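PDB 3PNN: conserved domain protein, which probably transfers a sugar from a nucleotide-activated donor to an acceptor, forming a glycosidic linkage, with a Rossmann-like alpha/beta/alpha fold. Local coordinates for residues F9-G14 and V120-D125; R86-F91 and L231-L236. All coordinates share one frame; numbering follows the deposited sequence.

Contact 1 (F9-G14 and V120-D125)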
ATOM      1  N   PHE A   9      -1.520   5.150   7.312  1.00 20.88           N
ATOM      2  CA  PHE A   9      -1.157   6.100   6.261  1.00 22.69           C
ATOM      3  C   PHE A   9      -1.681   5.474   4.983  1.00 23.59           C
ATOM      4  O   PHE A   9      -1.218   4.405   4.571  1.00 24.46           O
ATOM      5  CB  PHE A   9       0.373   6.252   6.228  1.00 21.07           C
ATOM      6  CG  PHE A   9       0.887   7.358   5.325  1.00 26.23           C
ATOM      7  CD1 PHE A   9       0.028   8.212   4.654  1.00 29.51           C
ATOM      8  CD2 PHE A   9       2.262   7.548   5.173  1.00 31.78           C
ATOM      9  CE1 PHE A   9       0.518   9.239   3.835  1.00 29.27           C
ATOM     10  CE2 PHE A   9       2.750   8.569   4.362  1.00 27.49           C
ATOM     11  CZ  PHE A   9       1.867   9.412   3.689  1.00 23.75           C
ATOM     12  N   VAL A  10      -2.677   6.116   4.380  1.00 22.01           N
ATOM     13  CA  VAL A  10      -3.324   5.572   3.196  1.00 25.93           C
ATOM     14  C   VAL A  10      -2.832   6.250   1.914  1.00 22.31           C
ATOM     15  O   VAL A  10      -2.907   7.486   1.767  1.00 25.99           O
ATOM     16  CB  VAL A  10      -4.871   5.698   3.290  1.00 26.55           C
ATOM     17  CG1 VAL A  10      -5.525   5.153   2.022  1.00 26.32           C
ATOM     18  CG2 VAL A  10      -5.405   4.973   4.542  1.00 24.16           C
ATOM     19  N   LEU A  11      -2.318   5.447   0.981  1.00 21.76           N
ATOM     20  CA  LEU A  11      -1.857   5.971  -0.309  1.00 25.62           C
ATOM     21  C   LEU A  11      -3.039   6.265  -1.237  1.00 29.86           C
ATOM     22  O   LEU A  11      -3.500   5.390  -1.970  1.00 26.62           O
ATOM     23  CB  LEU A  11      -0.899   4.982  -0.979  1.00 27.03           C
ATOM     24  CG  LEU A  11       0.348   4.643  -0.165  1.00 32.39           C
ATOM     25  CD1 LEU A  11       1.216   3.663  -0.947  1.00 36.94           C
ATOM     26  CD2 LEU A  11       1.131   5.915   0.166  1.00 32.84           C
ATOM     27  N   ALA A  12      -3.512   7.505  -1.213  1.00 24.93           N
ATOM     28  CA  ALA A  12      -4.727   7.876  -1.932  1.00 27.73           C
ATOM     29  C   ALA A  12      -4.473   8.874  -3.066  1.00 29.40           C
ATOM     30  O   ALA A  12      -5.400   9.480  -3.607  1.00 29.34           O
ATOM     31  CB  ALA A  12      -5.764   8.423  -0.950  1.00 25.45           C
ATOM     32  N   ALA A  13      -3.213   9.031  -3.448  1.00 29.17           N
ATOM     33  CA  ALA A  13      -2.845  10.097  -4.362  1.00 31.82           C
ATOM     34  C   ALA A  13      -3.308   9.791  -5.786  1.00 28.52           C
ATOM     35  O   ALA A  13      -3.402  10.687  -6.618  1.00 31.02           O
ATOM     36  CB  ALA A  13      -1.347  10.332  -4.309  1.00 31.32           C
ATOM     37  N   GLY A  14      -3.614   8.520  -6.045  1.00 28.76           N
ATOM     38  CA  GLY A  14      -4.048   8.087  -7.363  1.00 35.77           C
ATOM     39  C   GLY A  14      -5.554   8.127  -7.585  1.00 42.81           C
ATOM     40  O   GLY A  14      -6.034   7.687  -8.636  1.00 38.44           O
ATOM     41  N   VAL A 120       1.485   1.580   6.088  1.00 23.41           N
ATOM     42  CA  VAL A 120       1.209   2.118   4.764  1.00 22.25           C
ATOM     43  C   VAL A 120       0.369   1.087   4.033  1.00 23.64           C
ATOM     44  O   VAL A 120       0.711  -0.110   4.032  1.00 25.65           O
ATOM     45  CB  VAL A 120       2.501   2.363   3.987  1.00 27.03           C
ATOM     46  CG1 VAL A 120       2.175   2.787   2.530  1.00 25.37           C
ATOM     47  CG2 VAL A 120       3.361   3.422   4.707  1.00 25.05           C
ATOM     48  N   ILE A 121      -0.750   1.524   3.464  1.00 24.53           N
ATOM     49  CA  ILE A 121      -1.595   0.635   2.670  1.00 22.89           C
ATOM     50  C   ILE A 121      -2.129   1.334   1.431  1.00 28.86           C
ATOM     51  O   ILE A 121      -2.148   2.572   1.362  1.00 23.74           O
ATOM     52  CB  ILE A 121      -2.837   0.106   3.470  1.00 19.93           C
ATOM     53  CG1 ILE A 121      -3.807   1.245   3.819  1.00 24.06           C
ATOM     54  CG2 ILE A 121      -2.405  -0.664   4.718  1.00 23.86           C
ATOM     55  CD1 ILE A 121      -5.224   0.757   4.236  1.00 21.58           C
ATOM     56  N   ASN A 122      -2.566   0.540   0.453  1.00 23.51           N
ATOM     57  CA  ASN A 122      -3.216   1.089  -0.733  1.00 26.48           C
ATOM     58  C   ASN A 122      -4.647   1.484  -0.402  1.00 26.70           C
ATOM     59  O   ASN A 122      -5.234   0.986   0.574  1.00 26.12           O
ATOM     60  CB  ASN A 122      -3.239   0.071  -1.877  1.00 27.42           C
ATOM     61  CG  ASN A 122      -1.868  -0.194  -2.466  1.00 33.06           C
ATOM     62  OD1 ASN A 122      -0.967   0.656  -2.413  1.00 26.84           O
ATOM     63  ND2 ASN A 122      -1.704  -1.377  -3.055  1.00 28.36           N
ATOM     64  N   ALA A 123      -5.220   2.345  -1.238  1.00 26.17           N
ATOM     65  CA  ALA A 123      -6.554   2.894  -0.994  1.00 27.12           C
ATOM     66  C   ALA A 123      -7.693   2.034  -1.545  1.00 29.29           C
ATOM     67  O   ALA A 123      -8.848   2.233  -1.186  1.00 29.93           O
ATOM     68  CB  ALA A 123      -6.650   4.317  -1.572  1.00 27.40           C
ATOM     69  N   ASP A 124      -7.380   1.081  -2.414  1.00 24.91           N
ATOM     70  CA  ASP A 124      -8.440   0.357  -3.112  1.00 25.45           C
ATOM     71  C   ASP A 124      -8.183  -1.152  -3.126  1.00 30.32           C
ATOM     72  O   ASP A 124      -8.639  -1.859  -4.023  1.00 32.18           O
ATOM     73  CB  ASP A 124      -8.576   0.902  -4.541  1.00 30.35           C
ATOM     74  CG  ASP A 124      -9.967   0.701  -5.127  1.00 44.20           C
ATOM     75  OD1 ASP A 124     -10.957   0.563  -4.364  1.00 39.25           O
ATOM     76  OD2 ASP A 124     -10.068   0.699  -6.372  1.00 42.09           O
ATOM     77  N   ASP A 125      -7.426  -1.634  -2.147  1.00 26.17           N
ATOM     78  CA  ASP A 125      -7.256  -3.078  -1.943  1.00 25.94           C
ATOM     79  C   ASP A 125      -7.899  -3.501  -0.629  1.00 26.78           C
ATOM     80  O   ASP A 125      -7.849  -2.761   0.358  1.00 26.18           O
ATOM     81  CB  ASP A 125      -5.772  -3.476  -1.928  1.00 25.14           C
ATOM     82  CG  ASP A 125      -5.148  -3.442  -3.311  1.00 34.97           C
ATOM     83  OD1 ASP A 125      -5.343  -4.394  -4.086  1.00 38.61           O
ATOM     84  OD2 ASP A 125      -4.490  -2.444  -3.634  1.00 39.11           O
TER
HETATM   85  O   HOH W   1      -3.868   3.012  -3.888  1.00 38.49           O
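L11 and I121 share the straighter of two backbone bonds that pair these strands in parallel: L11 N gives its hydrogen to I121 O at 2.9 Å, with 175° at the hydrogen. I121 turns its N-H to F9 O at 3.1 Å, so its N and O bond the residues on either side of V10 in sequence; F9 O also receives the CA-H of V120. Past the last of these bonds a water takes over, donating to L11 O and accepting from A123 N, so the two chains stay linked by solvent as they turn into loops.

The apolar contacts split between the two faces of the sheet. On the L11 side, methyl CD1 lies 3.7 Å from V120 CG1; with CG anti to the carbonyl carbon (chi1 -59°) the leucine leans over its neighbour strand. On the V10 side, CG2 meets I121 CG1 at 4.1 Å, while CG1 reaches A123 CB at 3.9 Å. Strand 50-55 flanks F9-L11 on the other edge.

Of the polar side chains, N122 ND2 bonds D125 OD2 from above the carboxylate plane (3.0 Å), N122 OD1 takes a bond from N216, and D125 also holds W273. A largely buried, apolar strand pair thus runs out into polar loop residues, where glycerol, probably from the crystallisation liquor, bonds D124 and D125; this is consistent with a substrate pocket at these strand ends, as in other Rossmann-like glycosyltransferases.

Contact 2 (R86-F91 and L231-L236); sequences RLPEGF and LFINFL
F232 O accepts the backbone N-H of L236 at 2.8 Å, the helical bond that sets these two residues one turn apart on the side of helix 223-239 facing L87, P88 and F91. The loop has a bond of its own: F91 N donates to P88 O at 3.0 Å and closes a type II beta turn. G90 takes the turn's third position with a positive phi of 108°, a conformation that suits glycine. The turn brings P88 and F91 round to face the helix together.

Between the segments the contact is apolar, and methyl CD1 of L236 lies at its middle. It comes 3.6 Å from P88 CD and 4.0 Å from F91 CG, and it also lies over one face of the F232 ring, toward the rim. L236 CB covers a face of the F91 ring in a CH-pi contact, 4.0 Å from the ring centroid and 25° off the normal.

In the Rossmann-like domain this packing joins the long connection between strand 77-81 and helix 103-108 to a helix that follows strand 217-220, far along the chain. H105, on the first of those helices, ties the two parts further: its NE2 bonds R86 O and its ring meets that of F232.

F232 swings its ring toward the loop with CG anti to the backbone N (chi1 -164°), and L87 CD2 then touches F232 CE2 at 3.8 Å, the two side chains crossing at about a right angle. The side chains of I233 and P88 slide past each other in opposite directions, I233 CG1 lying 4.0 Å from P88 CG, while the other isoleucine branch, CG2, meets CE2 of F91 at 4.0 Å.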
ATOM      1  N   ARG A  86       7.406  19.011  -4.921  1.00 40.16           N
ATOM      2  CA  ARG A  86       7.819  18.716  -3.553  0.51 39.06           C
ATOM      3  C   ARG A  86       9.053  17.821  -3.546  1.00 38.07           C
ATOM      4  O   ARG A  86       8.969  16.614  -3.317  1.00 35.03           O
ATOM      5  CB  ARG A  86       6.672  18.092  -2.757  0.51 42.65           C
ATOM      6  CG  ARG A  86       6.216  18.962  -1.594  0.51 53.80           C
ATOM      7  CD  ARG A  86       4.748  19.352  -1.702  0.51 54.34           C
ATOM      8  NE  ARG A  86       4.509  20.442  -2.644  0.51 63.24           N
ATOM      9  CZ  ARG A  86       3.377  21.138  -2.708  0.51 60.86           C
ATOM     10  NH1 ARG A  86       3.246  22.111  -3.597  0.51 61.16           N
ATOM     11  NH2 ARG A  86       2.378  20.864  -1.881  0.51 55.72           N
ATOM     12  N   LEU A  87      10.204  18.444  -3.800  1.00 39.74           N
ATOM     13  CA  LEU A  87      11.479  17.757  -3.947  1.00 40.72           C
ATOM     14  C   LEU A  87      12.472  18.273  -2.919  1.00 48.15           C
ATOM     15  O   LEU A  87      12.309  19.375  -2.402  1.00 50.74           O
ATOM     16  CB  LEU A  87      12.042  18.025  -5.351  1.00 36.59           C
ATOM     17  CG  LEU A  87      11.159  17.588  -6.520  1.00 35.76           C
ATOM     18  CD1 LEU A  87      11.707  18.118  -7.842  1.00 45.13           C
ATOM     19  CD2 LEU A  87      11.040  16.073  -6.537  1.00 38.83           C
ATOM     20  N   PRO A  88      13.519  17.488  -2.636  1.00 48.37           N
ATOM     21  CA  PRO A  88      14.538  17.923  -1.674  1.00 52.92           C
ATOM     22  C   PRO A  88      15.159  19.252  -2.075  1.00 54.95           C
ATOM     23  O   PRO A  88      15.299  19.538  -3.268  1.00 51.18           O
ATOM     24  CB  PRO A  88      15.585  16.812  -1.752  1.00 47.81           C
ATOM     25  CG  PRO A  88      14.801  15.603  -2.187  1.00 49.07           C
ATOM     26  CD  PRO A  88      13.786  16.136  -3.153  1.00 46.33           C
ATOM     27  N   GLU A  89      15.515  20.059  -1.084  1.00 64.93           N
ATOM     28  CA  GLU A  89      16.158  21.337  -1.343  1.00 75.71           C
ATOM     29  C   GLU A  89      17.310  21.142  -2.323  1.00 67.01           C
ATOM     30  O   GLU A  89      18.151  20.263  -2.136  1.00 61.75           O
ATOM     31  CB  GLU A  89      16.663  21.947  -0.035  1.00 98.18           C
ATOM     32  CG  GLU A  89      16.872  23.455  -0.081  1.00118.09           C
ATOM     33  CD  GLU A  89      17.295  24.026   1.264  1.00131.95           C
ATOM     34  OE1 GLU A  89      17.682  23.235   2.151  1.00136.08           O
ATOM     35  OE2 GLU A  89      17.243  25.263   1.431  1.00136.03           O
ATOM     36  N   GLY A  90      17.333  21.946  -3.381  1.00 68.80           N
ATOM     37  CA  GLY A  90      18.396  21.869  -4.369  1.00 65.90           C
ATOM     38  C   GLY A  90      17.957  21.260  -5.688  1.00 65.67           C
ATOM     39  O   GLY A  90      18.624  21.424  -6.711  1.00 65.49           O
ATOM     40  N   PHE A  91      16.833  20.550  -5.665  1.00 60.02           N
ATOM     41  CA  PHE A  91      16.299  19.920  -6.867  1.00 58.62           C
ATOM     42  C   PHE A  91      15.094  20.681  -7.402  1.00 62.83           C
ATOM     43  O   PHE A  91      14.255  21.159  -6.638  1.00 62.59           O
ATOM     44  CB  PHE A  91      15.901  18.466  -6.586  1.00 54.21           C
ATOM     45  CG  PHE A  91      17.068  17.526  -6.455  1.00 54.04           C
ATOM     46  CD1 PHE A  91      17.669  16.985  -7.580  1.00 59.80           C
ATOM     47  CD2 PHE A  91      17.560  17.176  -5.209  1.00 56.92           C
ATOM     48  CE1 PHE A  91      18.743  16.114  -7.464  1.00 60.40           C
ATOM     49  CE2 PHE A  91      18.634  16.304  -5.086  1.00 54.31           C
ATOM     50  CZ  PHE A  91      19.224  15.776  -6.214  1.00 53.36           C
ATOM     51  N   LEU A 231      17.638   8.086  -0.340  1.00 32.00           N
ATOM     52  CA  LEU A 231      17.558   7.323  -1.580  0.50 35.75           C
ATOM     53  C   LEU A 231      16.845   8.104  -2.680  1.00 36.13           C
ATOM     54  O   LEU A 231      17.115   7.915  -3.865  1.00 35.53           O
ATOM     55  CB  LEU A 231      16.867   5.979  -1.333  0.50 35.37           C
ATOM     56  CG  LEU A 231      17.721   5.014  -0.506  0.50 35.59           C
ATOM     57  CD1 LEU A 231      16.972   3.730  -0.195  0.50 37.71           C
ATOM     58  CD2 LEU A 231      19.013   4.721  -1.244  0.50 35.44           C
ATOM     59  N   PHE A 232      15.932   8.987  -2.285  1.00 31.79           N
ATOM     60  CA  PHE A 232      15.266   9.850  -3.272  1.00 30.90           C
ATOM     61  C   PHE A 232      16.256  10.791  -3.950  1.00 36.98           C
ATOM     62  O   PHE A 232      16.211  10.992  -5.175  1.00 37.75           O
ATOM     63  CB  PHE A 232      14.131  10.651  -2.618  1.00 33.04           C
ATOM     64  CG  PHE A 232      13.165  11.260  -3.610  1.00 35.78           C
ATOM     65  CD1 PHE A 232      12.793  10.564  -4.752  1.00 32.58           C
ATOM     66  CD2 PHE A 232      12.602  12.515  -3.381  1.00 35.88           C
ATOM     67  CE1 PHE A 232      11.876  11.116  -5.660  1.00 37.31           C
ATOM     68  CE2 PHE A 232      11.695  13.074  -4.283  1.00 35.69           C
ATOM     69  CZ  PHE A 232      11.332  12.374  -5.424  1.00 31.88           C
ATOM     70  N   ILE A 233      17.137  11.393  -3.156  1.00 37.32           N
ATOM     71  CA  ILE A 233      18.207  12.217  -3.717  1.00 39.16           C
ATOM     72  C   ILE A 233      19.009  11.411  -4.738  1.00 45.04           C
ATOM     73  O   ILE A 233      19.310  11.903  -5.830  1.00 47.31           O
ATOM     74  CB  ILE A 233      19.135  12.795  -2.610  1.00 37.74           C
ATOM     75  CG1 ILE A 233      18.388  13.898  -1.847  1.00 40.78           C
ATOM     76  CG2 ILE A 233      20.453  13.335  -3.208  1.00 40.00           C
ATOM     77  CD1 ILE A 233      19.003  14.245  -0.506  1.00 46.10           C
ATOM     78  N   ASN A 234      19.341  10.169  -4.391  1.00 40.57           N
ATOM     79  CA  ASN A 234      20.105   9.319  -5.306  1.00 43.62           C
ATOM     80  C   ASN A 234      19.312   9.075  -6.574  1.00 44.63           C
ATOM     81  O   ASN A 234      19.841   9.149  -7.682  1.00 45.75           O
ATOM     82  CB  ASN A 234      20.451   7.982  -4.641  1.00 42.67           C
ATOM     83  CG  ASN A 234      21.529   8.120  -3.581  1.00 47.08           C
ATOM     84  OD1 ASN A 234      22.237   9.124  -3.532  1.00 49.31           O
ATOM     85  ND2 ASN A 234      21.654   7.112  -2.724  1.00 51.47           N
ATOM     86  N   PHE A 235      18.029   8.786  -6.390  1.00 44.53           N
ATOM     87  CA  PHE A 235      17.115   8.545  -7.498  1.00 42.57           C
ATOM     88  C   PHE A 235      17.019   9.743  -8.430  1.00 44.54           C
ATOM     89  O   PHE A 235      17.177   9.603  -9.645  1.00 48.11           O
ATOM     90  CB  PHE A 235      15.732   8.191  -6.959  1.00 39.92           C
ATOM     91  CG  PHE A 235      14.651   8.233  -8.002  1.00 41.14           C
ATOM     92  CD1 PHE A 235      14.404   7.130  -8.804  1.00 39.53           C
ATOM     93  CD2 PHE A 235      13.890   9.376  -8.181  1.00 38.55           C
ATOM     94  CE1 PHE A 235      13.400   7.164  -9.764  1.00 42.28           C
ATOM     95  CE2 PHE A 235      12.891   9.421  -9.139  1.00 41.96           C
ATOM     96  CZ  PHE A 235      12.643   8.314  -9.930  1.00 41.96           C
ATOM     97  N   LEU A 236      16.757  10.920  -7.870  1.00 43.55           N
ATOM     98  CA  LEU A 236      16.694  12.147  -8.669  1.00 41.43           C
ATOM     99  C   LEU A 236      17.985  12.402  -9.442  1.00 48.93           C
ATOM    100  O   LEU A 236      17.964  12.812 -10.609  1.00 44.77           O
ATOM    101  CB  LEU A 236      16.359  13.346  -7.782  1.00 44.67           C
ATOM    102  CG  LEU A 236      14.952  13.268  -7.171  1.00 42.26           C
ATOM    103  CD1 LEU A 236      14.778  14.264  -6.035  1.00 43.90           C
ATOM    104  CD2 LEU A 236      13.900  13.485  -8.249  1.00 43.67           C
TER

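The centre of contact 1 is about 5 Å, that of contact 2 about 22 Å, from the centre of the chain, so the first lies in the core, whereas the second is farther out and partly buried; their centres are about 23 Å apart and their nearest atoms about 11 Å, so they do not touch. They share no helix or strand, although their segments alternate along the chain. The inner contact relies on backbone bonds between strands, with a water and polar loop residues at its end. The outer one has no hydrogen bond across it, and packs a proline, aliphatic groups and aromatic rings between a loop and a helix.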